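Local coordinates for protein CpuTA1 (Curtobacterium pusillum, PDB 5K3W) that belongs to the class IV aminotransferase family and binds pyridoxal-5'-phosphate in a pocket built from residues scattered along the chain, at residues 71-76 and 116-121; 151-156 and 258-263; 160-165 and 169-174; 182-187 and 196-201. One frame throughout, in Å; residues are numbered along the deposited sequence.

Contact 1 (71-76 and 116-121); sequences LHLGRL and AKLILT. With PLP (pyridoxal-5'-phosphate), chain C.
PLP O3P is gripped by both terminal nitrogens of Arg75, NH1 and NH2 each donating to it over 2.9 Å. The arginine sits on helix 69-82, which packs on strand 114-121 of the antiparallel sheet in this class IV aminotransferase. Arg75 NH1 also reaches the ester oxygen PLP O4P at 3.3 Å, and the phosphorus lies in the guanidinium plane at its edge, so two N-H groups converge on one phosphate oxygen while NH1 is shared with the ester oxygen, which limits how the guanidinium can turn. A kink at chi3 (65°) swings the guanidinium onto the phosphate. Glu57 forms a salt bridge with Arg75 NH2 and accepts from His72 ND1, a second-shell carboxylate that steadies both side chains; His72 CE1 comes obliquely to within 3.7 Å of PLP O3P.

The helix meets the sheet through leucines, whose branched, flexible tips suit a buried apolar layer. Leu118 presents CD2 to two of them, crossing Leu73 at about a right angle. Trp93 of helix 90-108 touches both Leu73 and Leu118. With CG anti to its backbone N (chi1 -177°), Leu76 reaches toward the strand and brings its CD2 to 4.1 Å from Leu118 CD2.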
# COMPACT_ATOMS: atom_id res chain seq x y z
N LEU A 71 20.60 -6.37 10.97
CA LEU A 71 19.94 -6.85 9.76
C LEU A 71 18.66 -6.08 9.48
O LEU A 71 18.43 -5.62 8.35
CB LEU A 71 19.62 -8.33 9.89
CG LEU A 71 20.60 -9.40 9.44
CD1 LEU A 71 19.83 -10.71 9.38
CD2 LEU A 71 21.18 -9.03 8.07
N HIS A 72 17.79 -5.94 10.49
CA HIS A 72 16.55 -5.19 10.29
C HIS A 72 16.85 -3.76 9.83
O HIS A 72 16.22 -3.26 8.89
CB HIS A 72 15.71 -5.16 11.58
CG HIS A 72 14.93 -6.42 11.83
ND1 HIS A 72 13.79 -6.76 11.13
CD2 HIS A 72 15.11 -7.41 12.73
CE1 HIS A 72 13.32 -7.91 11.57
NE2 HIS A 72 14.10 -8.33 12.55
N LEU A 73 17.82 -3.10 10.46
CA LEU A 73 18.14 -1.73 10.06
C LEU A 73 18.67 -1.69 8.65
O LEU A 73 18.36 -0.78 7.88
CB LEU A 73 19.16 -1.11 11.01
CG LEU A 73 18.71 -0.85 12.44
CD1 LEU A 73 19.84 -0.17 13.20
CD2 LEU A 73 17.42 -0.02 12.48
N GLY A 74 19.53 -2.66 8.30
CA GLY A 74 20.02 -2.74 6.94
C GLY A 74 18.90 -2.87 5.94
O GLY A 74 18.91 -2.22 4.89
N ARG A 75 17.89 -3.70 6.26
CA ARG A 75 16.78 -3.92 5.35
C ARG A 75 15.84 -2.73 5.32
O ARG A 75 15.25 -2.44 4.27
CB ARG A 75 16.03 -5.20 5.71
CG ARG A 75 15.03 -5.64 4.65
CD ARG A 75 14.34 -6.95 5.01
NE ARG A 75 13.51 -6.85 6.20
CZ ARG A 75 12.97 -7.89 6.84
NH1 ARG A 75 13.16 -9.12 6.40
NH2 ARG A 75 12.22 -7.69 7.92
N LEU A 76 15.70 -2.01 6.43
CA LEU A 76 14.97 -0.75 6.38
C LEU A 76 15.55 0.16 5.31
O LEU A 76 14.82 0.75 4.50
CB LEU A 76 15.02 -0.07 7.75
CG LEU A 76 14.25 1.24 7.90
CD1 LEU A 76 12.71 1.00 8.00
CD2 LEU A 76 14.79 1.97 9.12
N ALA A 116 9.19 -4.18 18.46
CA ALA A 116 9.41 -2.80 18.07
C ALA A 116 9.03 -2.69 16.61
O ALA A 116 9.36 -3.56 15.80
CB ALA A 116 10.87 -2.39 18.28
N LYS A 117 8.30 -1.63 16.28
CA LYS A 117 7.88 -1.38 14.91
C LYS A 117 8.46 -0.04 14.46
O LYS A 117 8.30 0.97 15.16
CB LYS A 117 6.36 -1.38 14.77
CG LYS A 117 5.88 -0.98 13.36
CD LYS A 117 4.50 -1.53 13.03
CE LYS A 117 4.60 -2.95 12.48
NZ LYS A 117 3.26 -3.49 12.11
N LEU A 118 9.13 -0.05 13.32
CA LEU A 118 9.74 1.15 12.76
C LEU A 118 8.94 1.57 11.54
O LEU A 118 8.67 0.75 10.65
CB LEU A 118 11.21 0.91 12.37
CG LEU A 118 12.28 0.59 13.42
CD1 LEU A 118 11.91 -0.58 14.33
CD2 LEU A 118 13.63 0.32 12.72
N ILE A 119 8.56 2.85 11.48
CA ILE A 119 7.74 3.34 10.38
C ILE A 119 8.38 4.60 9.82
O ILE A 119 8.57 5.59 10.54
CB ILE A 119 6.30 3.60 10.83
CG1 ILE A 119 5.63 2.26 11.16
CG2 ILE A 119 5.53 4.35 9.74
CD1 ILE A 119 4.27 2.40 11.74
N LEU A 120 8.70 4.57 8.53
CA LEU A 120 9.34 5.68 7.84
C LEU A 120 8.54 6.01 6.58
O LEU A 120 8.39 5.15 5.70
CB LEU A 120 10.79 5.34 7.48
CG LEU A 120 11.58 6.32 6.59
CD1 LEU A 120 11.57 7.70 7.19
CD2 LEU A 120 13.01 5.83 6.41
N THR A 121 8.04 7.24 6.49
CA THR A 121 7.23 7.66 5.35
C THR A 121 7.86 8.85 4.64
O THR A 121 8.79 9.49 5.14
CB THR A 121 5.80 8.03 5.77
OG1 THR A 121 5.81 9.36 6.30
CG2 THR A 121 5.26 7.07 6.83
N1 PLP C . 7.82 -11.40 3.73
C2 PLP C . 7.16 -10.24 3.98
C2A PLP C . 6.27 -9.61 2.93
C3 PLP C . 7.32 -9.62 5.21
O3 PLP C . 6.64 -8.42 5.43
C4 PLP C . 8.15 -10.18 6.16
C4A PLP C . 8.35 -9.58 7.52
C5 PLP C . 8.80 -11.35 5.90
C6 PLP C . 8.63 -11.96 4.67
C5A PLP C . 9.69 -11.97 6.98
O4P PLP C . 10.73 -11.11 7.39
P PLP C . 11.31 -11.20 8.88
O1P PLP C . 11.69 -12.62 9.22
O2P PLP C . 10.31 -10.68 9.89
O3P PLP C . 12.56 -10.36 8.97

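Contact 2 (151-156 and 258-263); sequences VVTLDR and DELRDA
The guanidinium of Arg261 is approached obliquely by the hydroxyl of Thr153, NH2 donating to OG1 over 3.0 Å in a weak bond bent to 130°. This polar link ties the end of helix 257-261 to strand 149-155 of the mixed four-stranded sheet; the helix leads into strand 265-270 of the five-stranded mixed sheet, so the contact spans two sheets of the alpha/beta fold. The stronger partner of both side chains is Asp282: its OD2 forms a salt bridge with Arg261 NH1 and a hydrogen bond with Thr153 OG1. Arginine, threonine and aspartate are thus linked pairwise, and the carboxylate probably balances the arginine's charge while the hydroxyl bridges the two.

A sharp bend at chi2 (-92°) turns the long arginine, whose CB does not point at the strand, so that its guanidinium reaches Thr153. Threonine suits its place by being two-faced. Its OG1 lies between the backbone N and the carbonyl carbon (chi1 49°) and serves the polar group, while its methyl turns to the apolar neighbour. That neighbour, Leu260, continues into a hydrophobic patch with Ile197, Val213 and Val215, which suits a leucine on the buried side of the helix. The methyls meet tip to tip, Thr153 CG2 lying 4.2 Å from Leu260 CD2.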
# COMPACT_ATOMS: atom_id res chain seq x y z
N VAL A 151 -2.32 -23.63 5.51
CA VAL A 151 -1.94 -22.61 4.54
C VAL A 151 -2.54 -22.94 3.17
O VAL A 151 -2.81 -24.10 2.84
CB VAL A 151 -0.39 -22.48 4.47
CG1 VAL A 151 0.02 -21.36 3.52
CG2 VAL A 151 0.17 -22.24 5.86
N VAL A 152 -2.73 -21.91 2.36
CA VAL A 152 -3.21 -22.07 0.99
C VAL A 152 -2.28 -21.30 0.07
O VAL A 152 -1.65 -20.32 0.47
CB VAL A 152 -4.67 -21.60 0.82
CG1 VAL A 152 -5.59 -22.43 1.69
CG2 VAL A 152 -4.81 -20.14 1.20
N THR A 153 -2.18 -21.75 -1.18
CA THR A 153 -1.42 -21.01 -2.17
C THR A 153 -2.34 -20.05 -2.92
O THR A 153 -3.49 -20.38 -3.24
CB THR A 153 -0.70 -21.95 -3.15
OG1 THR A 153 -1.61 -22.93 -3.64
CG2 THR A 153 0.44 -22.65 -2.47
N LEU A 154 -1.83 -18.84 -3.17
CA LEU A 154 -2.57 -17.77 -3.84
C LEU A 154 -1.68 -17.12 -4.89
O LEU A 154 -0.49 -16.88 -4.67
CB LEU A 154 -3.05 -16.70 -2.87
CG LEU A 154 -4.11 -17.06 -1.83
CD1 LEU A 154 -4.60 -15.80 -1.12
CD2 LEU A 154 -5.28 -17.85 -2.44
N ASP A 155 -2.29 -16.83 -6.04
CA ASP A 155 -1.56 -16.19 -7.11
C ASP A 155 -1.19 -14.76 -6.71
O ASP A 155 -2.05 -13.98 -6.28
CB ASP A 155 -2.39 -16.21 -8.38
CG ASP A 155 -1.90 -15.23 -9.41
OD1 ASP A 155 -0.68 -15.26 -9.71
OD2 ASP A 155 -2.71 -14.40 -9.88
N ARG A 156 0.09 -14.43 -6.80
CA ARG A 156 0.55 -13.08 -6.52
C ARG A 156 0.30 -12.14 -7.68
O ARG A 156 0.21 -10.92 -7.46
CB ARG A 156 2.05 -13.09 -6.17
CG ARG A 156 2.63 -11.73 -5.76
CD ARG A 156 2.20 -11.36 -4.36
NE ARG A 156 2.53 -9.97 -4.02
CZ ARG A 156 1.85 -8.91 -4.44
NH1 ARG A 156 0.79 -9.06 -5.23
NH2 ARG A 156 2.22 -7.68 -4.08
N ASP A 258 5.11 -26.73 -7.87
CA ASP A 258 5.06 -28.19 -7.87
C ASP A 258 6.01 -28.78 -6.84
O ASP A 258 5.61 -29.63 -6.04
CB ASP A 258 5.38 -28.72 -9.26
CG ASP A 258 4.53 -29.92 -9.62
OD1 ASP A 258 3.47 -30.10 -8.98
OD2 ASP A 258 4.91 -30.68 -10.55
N GLU A 259 7.27 -28.34 -6.84
CA GLU A 259 8.21 -28.80 -5.83
C GLU A 259 7.69 -28.55 -4.42
O GLU A 259 7.87 -29.37 -3.52
CB GLU A 259 9.57 -28.13 -6.03
CG GLU A 259 10.60 -28.56 -5.00
CD GLU A 259 11.98 -27.96 -5.24
OE1 GLU A 259 12.75 -27.82 -4.25
OE2 GLU A 259 12.31 -27.62 -6.40
N LEU A 260 7.02 -27.42 -4.22
CA LEU A 260 6.47 -27.08 -2.91
C LEU A 260 5.50 -28.15 -2.39
O LEU A 260 5.49 -28.47 -1.20
CB LEU A 260 5.80 -25.72 -3.00
CG LEU A 260 5.37 -24.90 -1.80
CD1 LEU A 260 6.60 -24.33 -1.13
CD2 LEU A 260 4.43 -23.80 -2.30
N ARG A 261 4.66 -28.70 -3.28
CA ARG A 261 3.72 -29.75 -2.90
C ARG A 261 4.43 -31.01 -2.45
O ARG A 261 3.94 -31.72 -1.57
CB ARG A 261 2.80 -30.10 -4.06
CG ARG A 261 2.29 -28.92 -4.83
CD ARG A 261 0.97 -28.45 -4.28
NE ARG A 261 0.51 -27.25 -4.97
CZ ARG A 261 -0.50 -26.49 -4.54
NH1 ARG A 261 -1.14 -26.82 -3.42
NH2 ARG A 261 -0.86 -25.41 -5.22
N ASP A 262 5.56 -31.34 -3.08
CA ASP A 262 6.28 -32.58 -2.81
C ASP A 262 7.23 -32.47 -1.62
O ASP A 262 7.99 -33.40 -1.38
CB ASP A 262 7.08 -33.01 -4.04
CG ASP A 262 6.21 -33.18 -5.27
OD1 ASP A 262 5.03 -33.60 -5.13
OD2 ASP A 262 6.70 -32.89 -6.38
N ALA A 263 7.19 -31.36 -0.89
CA ALA A 263 8.11 -31.18 0.23
C ALA A 263 7.75 -32.10 1.39
O ALA A 263 6.60 -32.51 1.56
CB ALA A 263 8.09 -29.73 0.69

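Contact 3 (160-165 and 169-174); sequences HDVAET and LLAGAK. With PLP (pyridoxal-5'-phosphate), chain C.
Apolar contacts come first: Val162 sets CG2 3.8 Å from the CB of Ala171, the second residue of a type II beta turn that runs from Leu170 to Ala173. Val162 opens the short helix 162-165, and its two methyls serve different partners. With chi1 at -74°, CG1 lies anti to the carbonyl carbon, which leaves CG2 between the backbone N and the carbonyl carbon, facing the turn; CG1 approaches Leu169 CD1 more loosely, at 4.4 Å. Ala163 CB lies 4.5 Å from Ala171 CB at the margin; alanines keep the helix and turn close, and Ala163 CA and Ala171 CA lie 5.5 Å apart.

A water links the two segments. Ala171 N donates to it over 3.1 Å, and the water passes a weak bond on to Val162 O.

Backbone bonds hold each side in shape. Asp161 O takes two donors, Glu164 N and Thr165 N, at the start of the helix. In the turn, Gly172 adopts a positive phi (86°), where a side chain would press on the preceding carbonyl oxygen.

Lys174, beyond the turn, belongs to the PLP pocket and is probably the lysine that, in this family, carries PLP as an imine; its spacing from PLP in the model is doubtful. The turn itself is closed by Ala173 N donating to Leu170 O at 3.0 Å.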
# COMPACT_ATOMS: atom_id res chain seq x y z
N HIS A 160 8.03 -14.12 -11.36
CA HIS A 160 9.10 -14.21 -10.38
C HIS A 160 10.18 -13.15 -10.61
O HIS A 160 10.92 -12.83 -9.68
CB HIS A 160 9.73 -15.61 -10.41
CG HIS A 160 10.69 -15.81 -11.53
ND1 HIS A 160 10.28 -15.98 -12.84
CD2 HIS A 160 12.04 -15.82 -11.55
CE1 HIS A 160 11.34 -16.11 -13.61
NE2 HIS A 160 12.42 -16.01 -12.86
N ASP A 161 10.27 -12.58 -11.82
CA ASP A 161 11.38 -11.70 -12.17
C ASP A 161 10.99 -10.22 -12.23
O ASP A 161 11.73 -9.42 -12.82
CB ASP A 161 11.99 -12.14 -13.50
CG ASP A 161 10.98 -12.14 -14.66
OD1 ASP A 161 9.86 -11.60 -14.49
OD2 ASP A 161 11.30 -12.67 -15.74
N VAL A 162 9.86 -9.82 -11.64
CA VAL A 162 9.43 -8.43 -11.78
C VAL A 162 10.45 -7.47 -11.18
O VAL A 162 10.54 -6.31 -11.62
CB VAL A 162 8.03 -8.19 -11.16
CG1 VAL A 162 6.95 -8.81 -12.05
CG2 VAL A 162 7.97 -8.75 -9.76
N ALA A 163 11.21 -7.91 -10.17
CA ALA A 163 12.18 -7.01 -9.55
C ALA A 163 13.29 -6.62 -10.52
O ALA A 163 13.87 -5.54 -10.39
CB ALA A 163 12.77 -7.65 -8.29
N GLU A 164 13.58 -7.49 -11.50
CA GLU A 164 14.57 -7.17 -12.52
C GLU A 164 13.99 -6.28 -13.62
O GLU A 164 14.63 -5.30 -14.02
CB GLU A 164 15.12 -8.47 -13.11
CG GLU A 164 16.01 -8.27 -14.35
CD GLU A 164 17.35 -7.61 -14.05
OE1 GLU A 164 17.86 -7.76 -12.91
OE2 GLU A 164 17.91 -6.93 -14.94
N THR A 165 12.78 -6.58 -14.11
CA THR A 165 12.24 -5.87 -15.26
C THR A 165 11.45 -4.62 -14.90
O THR A 165 11.36 -3.70 -15.72
CB THR A 165 11.32 -6.78 -16.08
OG1 THR A 165 10.21 -7.21 -15.27
CG2 THR A 165 12.06 -8.00 -16.56
N LEU A 169 7.46 -1.51 -9.47
CA LEU A 169 6.46 -2.29 -8.74
C LEU A 169 6.90 -2.62 -7.31
O LEU A 169 6.16 -3.31 -6.59
CB LEU A 169 6.15 -3.58 -9.50
CG LEU A 169 5.64 -3.40 -10.94
CD1 LEU A 169 5.34 -4.76 -11.56
CD2 LEU A 169 4.42 -2.45 -11.05
N LEU A 170 8.07 -2.13 -6.89
CA LEU A 170 8.51 -2.18 -5.49
C LEU A 170 8.59 -3.60 -4.94
O LEU A 170 8.57 -3.81 -3.72
CB LEU A 170 7.59 -1.32 -4.60
CG LEU A 170 7.35 0.11 -5.09
CD1 LEU A 170 6.47 0.92 -4.14
CD2 LEU A 170 8.67 0.81 -5.30
N ALA A 171 8.68 -4.61 -5.80
CA ALA A 171 8.74 -5.99 -5.32
C ALA A 171 9.98 -6.19 -4.47
O ALA A 171 11.08 -5.78 -4.85
CB ALA A 171 8.73 -6.97 -6.49
N GLY A 172 9.80 -6.82 -3.32
CA GLY A 172 10.87 -7.02 -2.39
C GLY A 172 11.11 -5.87 -1.44
O GLY A 172 12.10 -5.90 -0.70
N ALA A 173 10.26 -4.85 -1.47
CA ALA A 173 10.30 -3.78 -0.48
C ALA A 173 9.31 -4.07 0.65
O ALA A 173 8.21 -4.59 0.42
CB ALA A 173 9.99 -2.44 -1.13
N LYS A 174 9.70 -3.75 1.88
CA LYS A 174 8.82 -3.88 3.04
C LYS A 174 8.10 -2.54 3.22
O LYS A 174 8.50 -1.68 4.01
CB LYS A 174 9.61 -4.26 4.27
CG LYS A 174 8.88 -5.09 5.29
CD LYS A 174 9.86 -5.48 6.39
CE LYS A 174 9.13 -6.10 7.56
NZ LYS A 174 8.23 -7.11 7.06
N1 PLP C . 7.82 -11.40 3.73
C2 PLP C . 7.16 -10.24 3.98
C2A PLP C . 6.27 -9.61 2.93
C3 PLP C . 7.32 -9.62 5.21
O3 PLP C . 6.64 -8.42 5.43
C4 PLP C . 8.15 -10.18 6.16
C4A PLP C . 8.35 -9.58 7.52
C5 PLP C . 8.80 -11.35 5.90
C6 PLP C . 8.63 -11.96 4.67
C5A PLP C . 9.69 -11.97 6.98
O4P PLP C . 10.73 -11.11 7.39
P PLP C . 11.31 -11.20 8.88
O1P PLP C . 11.69 -12.62 9.22
O2P PLP C . 10.31 -10.68 9.89
O3P PLP C . 12.56 -10.36 8.97
O HOH W 1 9.55 -4.71 -8.73

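Contact 4 (182-187 and 196-201); sequences RAAGRE and VIFVSS
Helix 182-187 and strand 196-199 run at 117° to each other, their axes 9.2 Å apart at closest, with the Gly185 and Val196 CA atoms nearest in register. They form the second half of a beta-alpha-beta crossover: strand 149-155 precedes the helix, and strand 195-199 returns parallel to it in the same sheet.

Ala184 is the helix residue that meets the strand most fully. Its CB touches Phe198 CZ at 3.7 Å, obliquely to the ring, and Val196 CG2 at 4.0 Å; a small methyl suits this place because it lets helix and sheet come close. Leu154 of the neighbouring strand touches both Ala184 and Val196 and completes the apolar layer. Phe198 is further fixed by Val196 CG1, 4.1 Å above one face of the ring and offset toward the rim, and Arg156 makes a cation-pi contact with the same ring. The helix also borders the second subunit, where Arg186 forms a salt bridge with Asp84 of that chain.

Valine's branching lets it work both ways. CG1 stands anti to the backbone N (chi1 170°) and covers the phenylalanine, while CG2 turns to the helix and lies 3.4 Å from Ala184 O.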
# COMPACT_ATOMS: atom_id res chain seq x y z
N ARG A 182 -2.95 -8.12 3.45
CA ARG A 182 -4.07 -8.38 4.35
C ARG A 182 -5.23 -9.04 3.62
O ARG A 182 -5.89 -9.92 4.17
CB ARG A 182 -4.53 -7.09 5.01
CG ARG A 182 -3.40 -6.25 5.52
CD ARG A 182 -2.76 -6.93 6.70
NE ARG A 182 -3.57 -6.76 7.89
CZ ARG A 182 -3.11 -6.88 9.12
NH1 ARG A 182 -1.82 -7.18 9.33
NH2 ARG A 182 -3.93 -6.68 10.15
N ALA A 183 -5.50 -8.61 2.39
CA ALA A 183 -6.56 -9.26 1.63
C ALA A 183 -6.26 -10.75 1.43
O ALA A 183 -7.18 -11.58 1.47
CB ALA A 183 -6.75 -8.54 0.29
N ALA A 184 -4.99 -11.12 1.24
CA ALA A 184 -4.63 -12.53 1.13
C ALA A 184 -5.00 -13.30 2.40
O ALA A 184 -5.56 -14.41 2.33
CB ALA A 184 -3.13 -12.67 0.83
N GLY A 185 -4.68 -12.75 3.56
CA GLY A 185 -5.06 -13.42 4.80
C GLY A 185 -6.56 -13.64 4.91
O GLY A 185 -7.01 -14.70 5.32
N ARG A 186 -7.34 -12.63 4.53
CA ARG A 186 -8.79 -12.78 4.59
C ARG A 186 -9.27 -13.85 3.63
O ARG A 186 -10.20 -14.60 3.94
CB ARG A 186 -9.48 -11.44 4.30
CG ARG A 186 -9.27 -10.37 5.39
CD ARG A 186 -10.20 -9.17 5.18
NE ARG A 186 -10.03 -8.52 3.88
CZ ARG A 186 -9.09 -7.61 3.62
NH1 ARG A 186 -9.00 -7.06 2.41
NH2 ARG A 186 -8.24 -7.25 4.57
N GLU A 187 -8.63 -13.96 2.46
CA GLU A 187 -8.96 -15.05 1.55
C GLU A 187 -8.63 -16.41 2.16
O GLU A 187 -9.42 -17.36 2.05
CB GLU A 187 -8.23 -14.86 0.23
CG GLU A 187 -8.34 -16.05 -0.69
CD GLU A 187 -9.73 -16.20 -1.28
OE1 GLU A 187 -10.55 -15.26 -1.18
OE2 GLU A 187 -10.01 -17.28 -1.85
N VAL A 196 -0.87 -17.83 3.99
CA VAL A 196 -0.79 -17.84 2.54
C VAL A 196 0.66 -18.01 2.12
O VAL A 196 1.56 -17.40 2.70
CB VAL A 196 -1.35 -16.53 1.93
CG1 VAL A 196 -1.05 -16.44 0.42
CG2 VAL A 196 -2.84 -16.38 2.21
N ILE A 197 0.89 -18.81 1.09
CA ILE A 197 2.13 -18.75 0.34
C ILE A 197 1.78 -18.20 -1.03
O ILE A 197 0.91 -18.75 -1.72
CB ILE A 197 2.82 -20.11 0.24
CG1 ILE A 197 3.47 -20.46 1.59
CG2 ILE A 197 3.86 -20.06 -0.87
CD1 ILE A 197 3.62 -21.93 1.82
N PHE A 198 2.43 -17.10 -1.41
CA PHE A 198 2.27 -16.54 -2.74
C PHE A 198 3.03 -17.36 -3.77
O PHE A 198 4.16 -17.81 -3.54
CB PHE A 198 2.76 -15.09 -2.78
CG PHE A 198 1.79 -14.11 -2.20
CD1 PHE A 198 0.47 -14.10 -2.62
CD2 PHE A 198 2.19 -13.20 -1.22
CE1 PHE A 198 -0.43 -13.20 -2.08
CE2 PHE A 198 1.29 -12.30 -0.68
CZ PHE A 198 -0.01 -12.29 -1.11
N VAL A 199 2.40 -17.53 -4.93
CA VAL A 199 2.97 -18.20 -6.10
C VAL A 199 2.94 -17.20 -7.25
O VAL A 199 1.93 -16.52 -7.46
CB VAL A 199 2.17 -19.47 -6.45
CG1 VAL A 199 2.64 -20.08 -7.78
CG2 VAL A 199 2.26 -20.47 -5.29
N SER A 200 4.04 -17.12 -7.99
CA SER A 200 4.11 -16.13 -9.05
C SER A 200 3.29 -16.57 -10.26
O SER A 200 2.86 -17.73 -10.36
CB SER A 200 5.55 -15.88 -9.46
OG SER A 200 6.10 -17.04 -10.05
N SER A 201 3.07 -15.62 -11.18
CA SER A 201 2.40 -15.92 -12.45
C SER A 201 3.00 -17.13 -13.13
O SER A 201 2.27 -17.99 -13.65
CB SER A 201 2.50 -14.73 -13.42
OG SER A 201 2.00 -13.54 -12.84

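How the contacts relate
Contacts 1 and 4 are buried helix-on-sheet layers, leucines in one and alanine, valine and phenylalanine in the other, contact 1 also carrying the arginine that holds the PLP phosphate; contacts 2 and 3 are partly buried and add polar links between their segments, an arginine-threonine bond in one and a bridging water in the other. Contacts 2 and 4 share a sheet: their strands are neighbours, and Leu154 O lies 3.0 Å from Val199 N, a probable hydrogen bond. Contacts 1 and 3 converge on PLP from different elements, Arg75 NH2 packing 3.5 Å from Lys174 CE. Along the chain, contacts 3 and 4 nest within the loop that contact 2 closes. All four touch the second subunit.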